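Local coordinates for N-acetyltransferase domain-containing protein (Xanthomonas campestris pv. campestris, PDB 2OZH), which probably transfers an acyl group, most likely acetyl, to an acceptor not yet identified, as a putative member of the GNAT acetyltransferase family, at residues 61-64 against 70-73; 44-49 against 64-69. All blocks are in the same frame, centred on the assembly; numbering follows the deposited sequence.

Interaction 1 (61-64 against 70-73)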
ATOM      1  N   ARG A  61       0.378   9.549   6.985  1.00 10.66           N
ATOM      2  CA  ARG A  61       1.050   9.144   5.768  1.00 11.23           C
ATOM      3  C   ARG A  61       0.255   8.076   5.025  1.00 10.36           C
ATOM      4  O   ARG A  61      -0.210   7.124   5.643  1.00 11.91           O
ATOM      5  CB  ARG A  61       2.463   8.634   6.060  1.00 11.84           C
ATOM      6  CG  ARG A  61       3.279   8.377   4.796  1.00 13.58           C
ATOM      7  CD  ARG A  61       4.753   8.229   5.099  1.00 11.72           C
ATOM      8  NE  ARG A  61       5.074   7.056   5.891  1.00 11.49           N
ATOM      9  CZ  ARG A  61       5.400   5.876   5.382  1.00 12.42           C
ATOM     10  NH1 ARG A  61       5.336   5.655   4.079  1.00 12.36           N
ATOM     11  NH2 ARG A  61       5.814   4.919   6.177  1.00 13.42           N
ATOM     12  N   VAL A  62       0.095   8.274   3.730  1.00 10.70           N
ATOM     13  CA  VAL A  62      -0.665   7.361   2.893  1.00 11.05           C
ATOM     14  C   VAL A  62       0.220   6.812   1.770  1.00 10.95           C
ATOM     15  O   VAL A  62       0.875   7.567   1.061  1.00 11.84           O
ATOM     16  CB  VAL A  62      -1.915   8.060   2.323  1.00 10.97           C
ATOM     17  CG1 VAL A  62      -2.682   7.129   1.369  1.00 12.73           C
ATOM     18  CG2 VAL A  62      -2.815   8.542   3.435  1.00 12.39           C
ATOM     19  N   ILE A  63       0.224   5.495   1.585  1.00 10.44           N
ATOM     20  CA  ILE A  63       0.888   4.854   0.466  1.00 10.14           C
ATOM     21  C   ILE A  63      -0.255   4.392  -0.458  1.00 10.30           C
ATOM     22  O   ILE A  63      -1.122   3.647  -0.025  1.00 11.09           O
ATOM     23  CB  ILE A  63       1.714   3.658   0.917  1.00 10.14           C
ATOM     24  CG1 ILE A  63       2.749   4.104   1.956  1.00 11.11           C
ATOM     25  CG2 ILE A  63       2.402   3.021  -0.272  1.00 12.76           C
ATOM     26  CD1 ILE A  63       3.482   2.948   2.605  1.00 13.73           C
ATOM     27  N   SER A  64      -0.226   4.802  -1.716  1.00 10.59           N
ATOM     28  CA  SER A  64      -1.354   4.534  -2.607  1.00 10.11           C
ATOM     29  C   SER A  64      -0.940   4.557  -4.048  1.00 10.28           C
ATOM     30  O   SER A  64       0.047   5.198  -4.408  1.00 11.15           O
ATOM     31  CB  SER A  64      -2.407   5.607  -2.379  1.00 10.89           C
ATOM     32  OG  SER A  64      -3.596   5.407  -3.155  1.00 10.37           O
ATOM     33  N   ALA A  70      -5.149   2.172  -0.990  1.00 10.07           N
ATOM     34  CA  ALA A  70      -4.322   3.018  -0.125  1.00  9.71           C
ATOM     35  C   ALA A  70      -4.123   2.342   1.218  1.00 11.08           C
ATOM     36  O   ALA A  70      -4.980   1.592   1.676  1.00 10.74           O
ATOM     37  CB  ALA A  70      -4.946   4.386   0.090  1.00 10.32           C
ATOM     38  N   TYR A  71      -3.002   2.695   1.855  1.00 10.56           N
ATOM     39  CA  TYR A  71      -2.647   2.235   3.187  1.00  9.78           C
ATOM     40  C   TYR A  71      -2.284   3.458   4.020  1.00 10.49           C
ATOM     41  O   TYR A  71      -1.480   4.270   3.582  1.00 11.95           O
ATOM     42  CB  TYR A  71      -1.448   1.255   3.119  1.00 12.15           C
ATOM     43  CG  TYR A  71      -0.866   0.883   4.458  1.00 14.39           C
ATOM     44  CD1 TYR A  71      -1.508   0.009   5.312  1.00 22.20           C
ATOM     45  CD2 TYR A  71       0.303   1.435   4.852  1.00 17.02           C
ATOM     46  CE1 TYR A  71      -0.939  -0.292   6.572  1.00 19.98           C
ATOM     47  CE2 TYR A  71       0.866   1.156   6.099  1.00 22.88           C
ATOM     48  CZ  TYR A  71       0.239   0.295   6.918  1.00 18.78           C
ATOM     49  OH  TYR A  71       0.828   0.051   8.179  1.00 25.68           O
ATOM     50  N   LEU A  72      -2.869   3.577   5.201  1.00 10.10           N
ATOM     51  CA  LEU A  72      -2.622   4.665   6.138  1.00 11.00           C
ATOM     52  C   LEU A  72      -1.705   4.189   7.231  1.00 12.34           C
ATOM     53  O   LEU A  72      -1.915   3.159   7.826  1.00 12.89           O
ATOM     54  CB  LEU A  72      -3.955   5.088   6.749  1.00 12.28           C
ATOM     55  CG  LEU A  72      -3.933   6.202   7.796  1.00 13.36           C
ATOM     56  CD1 LEU A  72      -3.539   7.538   7.147  1.00 14.41           C
ATOM     57  CD2 LEU A  72      -5.276   6.297   8.533  1.00 15.51           C
ATOM     58  N   GLY A  73      -0.735   5.025   7.574  1.00 13.04           N
ATOM     59  CA  GLY A  73       0.107   4.779   8.744  1.00 14.23           C
ATOM     60  C   GLY A  73       0.795   6.037   9.231  1.00 13.66           C
ATOM     61  O   GLY A  73       0.587   7.132   8.725  1.00 13.52           O
TER
HETATM   62  O   HOH W   1       1.219   4.742   5.144  1.00 26.08           O

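Interaction 2 (44-49 against 64-69). With EDO (1,2-ethanediol), chain G.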
ATOM      1  N   HIS A  44       8.082   8.798  -1.256  1.00 11.00           N
ATOM      2  CA  HIS A  44       7.225   7.921  -2.072  1.00 11.15           C
ATOM      3  C   HIS A  44       5.832   7.733  -1.527  1.00 11.94           C
ATOM      4  O   HIS A  44       5.118   6.794  -1.891  1.00 12.98           O
ATOM      5  CB  HIS A  44       7.927   6.577  -2.281  1.00 10.75           C
ATOM      6  CG  HIS A  44       9.179   6.710  -3.051  1.00 11.29           C
ATOM      7  ND1 HIS A  44       9.183   6.873  -4.417  1.00 14.74           N
ATOM      8  CD2 HIS A  44      10.470   6.768  -2.638  1.00 13.12           C
ATOM      9  CE1 HIS A  44      10.439   6.998  -4.813  1.00 16.45           C
ATOM     10  NE2 HIS A  44      11.235   6.951  -3.762  1.00 17.57           N
ATOM     11  N   SER A  45       5.406   8.650  -0.673  1.00 11.73           N
ATOM     12  CA  SER A  45       4.093   8.635  -0.080  1.00 11.01           C
ATOM     13  C   SER A  45       3.393   9.952  -0.257  1.00 11.79           C
ATOM     14  O   SER A  45       4.034  10.976  -0.520  1.00 12.80           O
ATOM     15  CB  SER A  45       4.203   8.387   1.439  1.00 12.94           C
ATOM     16  OG  SER A  45       4.857   7.156   1.704  1.00 12.86           O
ATOM     17  N   LEU A  46       2.078   9.937  -0.053  1.00 10.96           N
ATOM     18  CA  LEU A  46       1.273  11.135   0.067  1.00 11.18           C
ATOM     19  C   LEU A  46       1.158  11.446   1.544  1.00 10.33           C
ATOM     20  O   LEU A  46       0.561  10.716   2.324  1.00 11.14           O
ATOM     21  CB  LEU A  46      -0.112  10.943  -0.548  1.00 10.89           C
ATOM     22  CG  LEU A  46      -1.063  12.136  -0.468  1.00 11.81           C
ATOM     23  CD1 LEU A  46      -0.518  13.339  -1.169  1.00 13.34           C
ATOM     24  CD2 LEU A  46      -2.405  11.756  -1.096  1.00 13.34           C
ATOM     25  N   CYS A  47       1.850  12.504   1.953  1.00 10.93           N
ATOM     26  CA  CYS A  47       2.010  12.832   3.356  1.00 10.94           C
ATOM     27  C   CYS A  47       1.182  14.049   3.710  1.00 11.10           C
ATOM     28  O   CYS A  47       1.066  14.992   2.915  1.00 11.90           O
ATOM     29  CB  CYS A  47       3.462  13.118   3.705  1.00 11.23           C
ATOM     30  SG  CYS A  47       4.585  11.740   3.390  1.00 12.61           S
ATOM     31  N   PHE A  48       0.610  14.012   4.910  1.00 11.39           N
ATOM     32  CA  PHE A  48      -0.241  15.091   5.450  1.00 11.69           C
ATOM     33  C   PHE A  48       0.460  15.624   6.693  1.00 10.72           C
ATOM     34  O   PHE A  48       0.607  14.917   7.690  1.00 11.61           O
ATOM     35  CB  PHE A  48      -1.634  14.547   5.809  1.00 11.41           C
ATOM     36  CG  PHE A  48      -2.390  14.059   4.603  1.00 11.43           C
ATOM     37  CD1 PHE A  48      -2.094  12.844   4.033  1.00 11.68           C
ATOM     38  CD2 PHE A  48      -3.398  14.825   4.014  1.00 11.86           C
ATOM     39  CE1 PHE A  48      -2.769  12.409   2.903  1.00 11.54           C
ATOM     40  CE2 PHE A  48      -4.059  14.404   2.888  1.00 12.04           C
ATOM     41  CZ  PHE A  48      -3.748  13.196   2.334  1.00 10.38           C
ATOM     42  N   GLY A  49       0.877  16.872   6.630  1.00 11.44           N
ATOM     43  CA  GLY A  49       1.457  17.516   7.795  1.00 11.22           C
ATOM     44  C   GLY A  49       0.493  18.510   8.372  1.00 11.61           C
ATOM     45  O   GLY A  49      -0.200  19.207   7.643  1.00 12.19           O
ATOM     46  N   SER A  64      -0.226   4.802  -1.716  1.00 10.59           N
ATOM     47  CA  SER A  64      -1.354   4.534  -2.607  1.00 10.11           C
ATOM     48  C   SER A  64      -0.940   4.557  -4.048  1.00 10.28           C
ATOM     49  O   SER A  64       0.047   5.198  -4.408  1.00 11.15           O
ATOM     50  CB  SER A  64      -2.407   5.607  -2.379  1.00 10.89           C
ATOM     51  OG  SER A  64      -3.596   5.407  -3.155  1.00 10.37           O
ATOM     52  N   ASP A  65      -1.730   3.885  -4.894  1.00 10.21           N
ATOM     53  CA  ASP A  65      -1.641   4.044  -6.337  1.00  9.96           C
ATOM     54  C   ASP A  65      -2.551   5.150  -6.868  1.00  9.94           C
ATOM     55  O   ASP A  65      -2.611   5.349  -8.073  1.00 10.64           O
ATOM     56  CB  ASP A  65      -1.895   2.730  -7.053  1.00  9.77           C
ATOM     57  CG  ASP A  65      -3.290   2.224  -6.895  1.00 10.10           C
ATOM     58  OD1 ASP A  65      -4.084   2.838  -6.146  1.00 10.02           O
ATOM     59  OD2 ASP A  65      -3.599   1.204  -7.563  1.00 11.32           O
ATOM     60  N   TYR A  66      -3.262   5.839  -5.973  1.00 10.85           N
ATOM     61  CA  TYR A  66      -4.170   6.927  -6.331  1.00 11.20           C
ATOM     62  C   TYR A  66      -5.237   6.464  -7.299  1.00 10.65           C
ATOM     63  O   TYR A  66      -5.749   7.244  -8.133  1.00 12.12           O
ATOM     64  CB  TYR A  66      -3.404   8.145  -6.887  1.00 12.06           C
ATOM     65  CG  TYR A  66      -2.208   8.469  -6.034  1.00 11.99           C
ATOM     66  CD1 TYR A  66      -2.343   8.738  -4.681  1.00 12.42           C
ATOM     67  CD2 TYR A  66      -0.926   8.402  -6.550  1.00 12.94           C
ATOM     68  CE1 TYR A  66      -1.234   8.926  -3.861  1.00 13.15           C
ATOM     69  CE2 TYR A  66       0.202   8.620  -5.748  1.00 13.66           C
ATOM     70  CZ  TYR A  66       0.033   8.860  -4.393  1.00 14.07           C
ATOM     71  OH  TYR A  66       1.134   9.075  -3.576  1.00 16.33           O
ATOM     72  N   ALA A  67      -5.599   5.183  -7.196  1.00 10.39           N
ATOM     73  CA  ALA A  67      -6.535   4.575  -8.125  1.00  9.80           C
ATOM     74  C   ALA A  67      -7.385   3.456  -7.559  1.00 10.76           C
ATOM     75  O   ALA A  67      -8.610   3.477  -7.732  1.00 11.18           O
ATOM     76  CB  ALA A  67      -5.791   4.081  -9.348  1.00 11.48           C
ATOM     77  N   THR A  68      -6.750   2.508  -6.874  1.00 10.01           N
ATOM     78  CA  THR A  68      -7.411   1.304  -6.399  1.00  9.82           C
ATOM     79  C   THR A  68      -7.204   0.987  -4.913  1.00  9.99           C
ATOM     80  O   THR A  68      -8.045   0.326  -4.329  1.00 10.38           O
ATOM     81  CB  THR A  68      -7.021   0.050  -7.197  1.00 10.55           C
ATOM     82  OG1 THR A  68      -5.663  -0.338  -6.908  1.00 11.19           O
ATOM     83  CG2 THR A  68      -7.250   0.247  -8.682  1.00 10.62           C
ATOM     84  N   PHE A  69      -6.088   1.426  -4.330  1.00 10.47           N
ATOM     85  CA  PHE A  69      -5.655   0.972  -3.020  1.00 10.09           C
ATOM     86  C   PHE A  69      -4.918   2.071  -2.299  1.00 11.27           C
ATOM     87  O   PHE A  69      -4.146   2.813  -2.907  1.00 10.95           O
ATOM     88  CB  PHE A  69      -4.688  -0.213  -3.161  1.00 10.88           C
ATOM     89  CG  PHE A  69      -4.094  -0.651  -1.846  1.00 11.33           C
ATOM     90  CD1 PHE A  69      -4.744  -1.549  -1.016  1.00 12.71           C
ATOM     91  CD2 PHE A  69      -2.855  -0.151  -1.432  1.00 12.10           C
ATOM     92  CE1 PHE A  69      -4.178  -1.901   0.200  1.00 14.09           C
ATOM     93  CE2 PHE A  69      -2.311  -0.517  -0.233  1.00 11.31           C
ATOM     94  CZ  PHE A  69      -2.970  -1.400   0.580  1.00 11.75           C
TER
HETATM   95  C1  EDO G 303      13.641   4.425  -6.027  1.00 45.88           C
HETATM   96  O1  EDO G 303      12.362   4.811  -6.543  1.00 51.60           O
HETATM   97  C2  EDO G 303      13.479   4.055  -4.561  1.00 41.69           C
HETATM   98  O2  EDO G 303      14.013   5.091  -3.737  1.00 45.94           O
HETATM   99  O   HOH W   2       2.157   6.547  -2.342  1.00 13.67           O

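Interaction 1 (61-64 against 70-73)
V62 and L72 face each other as a non-hydrogen-bonded pair in the antiparallel hairpin of strands 55-64 and 69-77, and with S64 and A70 they form the tightly packed side of the contact. V62 CG1, anti to the backbone N (chi1 177°), rests on A70 CB at 3.8 Å, while the other branch, CG2, meets L72 CD1 at 3.9 Å. Farther along, S64 and A70 bring their CA atoms to 4.2 Å, and A70 CB lies against S64 CB and OG, the hydroxyl being hydrogen-bonded to F69 O. V94 and M91 of helix 86-96 pack on V62 and L72, L100 and L103 on S64 and A70.

The face of R61, I63, Y71 and G73 is looser. I63 and Y71 lie side by side, yet I63 CD1 only reaches the ring edge, 4.2 Å from Y71 CD2. A water donates to R61 O (2.8 Å) and to Y71 O; it lies over the centre of one R61 guanidinium face, 4.3 Å from its plane, and R61 NE is salt-bridged to D74. The Y71 ring stacks on F69 of the second subunit.

Between the faces, I63 N binds Y71 O (2.9 Å, N-H...O 163°), and Y71 N returns to I63 O at 2.8 Å; R61 and G73 also exchange two bonds, the one from R61 N more bent (141°). Backbone bonds thus fix the register; the mostly apolar V62/L72 face packs into the core, while the face with the water and the R61 charge turns to the second subunit.

Interaction 2 (44-49 against 64-69)
This is a small, partly buried side-chain contact: L46, first residue of strand 46-52, meets Y66 of the loop between strands 55-64 and 69-77. The touching is confined to the far end of the tyrosine. L46 CB lies at the ring edge, near its plane, 4.0 Å from Y66 CE1, and Y66 OH lies 3.7 Å from L46 N. L46 CG is anti to its own N (chi1 179°), which brings CD2 to 4.1 Å from Y66 CE1, the two side chains crossing at an angle. On one face of the ring lies S64 O, 3.6 Å above the plane and offset toward the rim.

The polar link runs through a water: it is hydrogen-bonded to H44 O, accepts from S64 N at 3.0 Å and is hydrogen-bonded to Y66 OH, joining both segments at a point where their backbones do not pair.

The loop owes its shape to internal bonds. D65 OD1 takes three backbone N-H groups: A67 N, from above the carboxylate plane, makes an Asx turn; T68 N (2.8 Å, N-H...O 174°) makes an Asx motif; F69 N is the third, and it and T68 N come from the syn side but tilted out of the plane. D65 OD2 receives T68 OG1 at 2.7 Å and is salt-bridged to R61 of the second subunit. S64 OG accepts from Y66 N, an ST turn, and donates to F69 O. Across the dimer interface, Y66 meets H44 of the second subunit edge-to-face.

The contact borders the antiparallel part of a mixed sheet consistent with the GNAT fold. There the L46 backbone pairs with V62 of strand 55-64, and F48 packs on A93 and V94 of helix 86-96.

Interactions 1 and 2 have centres about 5 Å apart and share S64, where strand 55-64 ends and the loop of 64-69 begins. Along the chain 44-49 comes first, then 61-64, the loop, and 70-73; strands 46-52, 55-64 and 69-77 are also neighbours, in that order, in the antiparallel part of the sheet. The two contacts join directly: V62 N lies 2.9 Å from L46 O, and R61 NH1 lies 2.9 Å from S45 OG, both probable hydrogen bonds. Both also reach the second subunit, where R61 of one chain meets D65 and T68 of the other. The hairpin and its loop therefore serve the sheet and the dimer together.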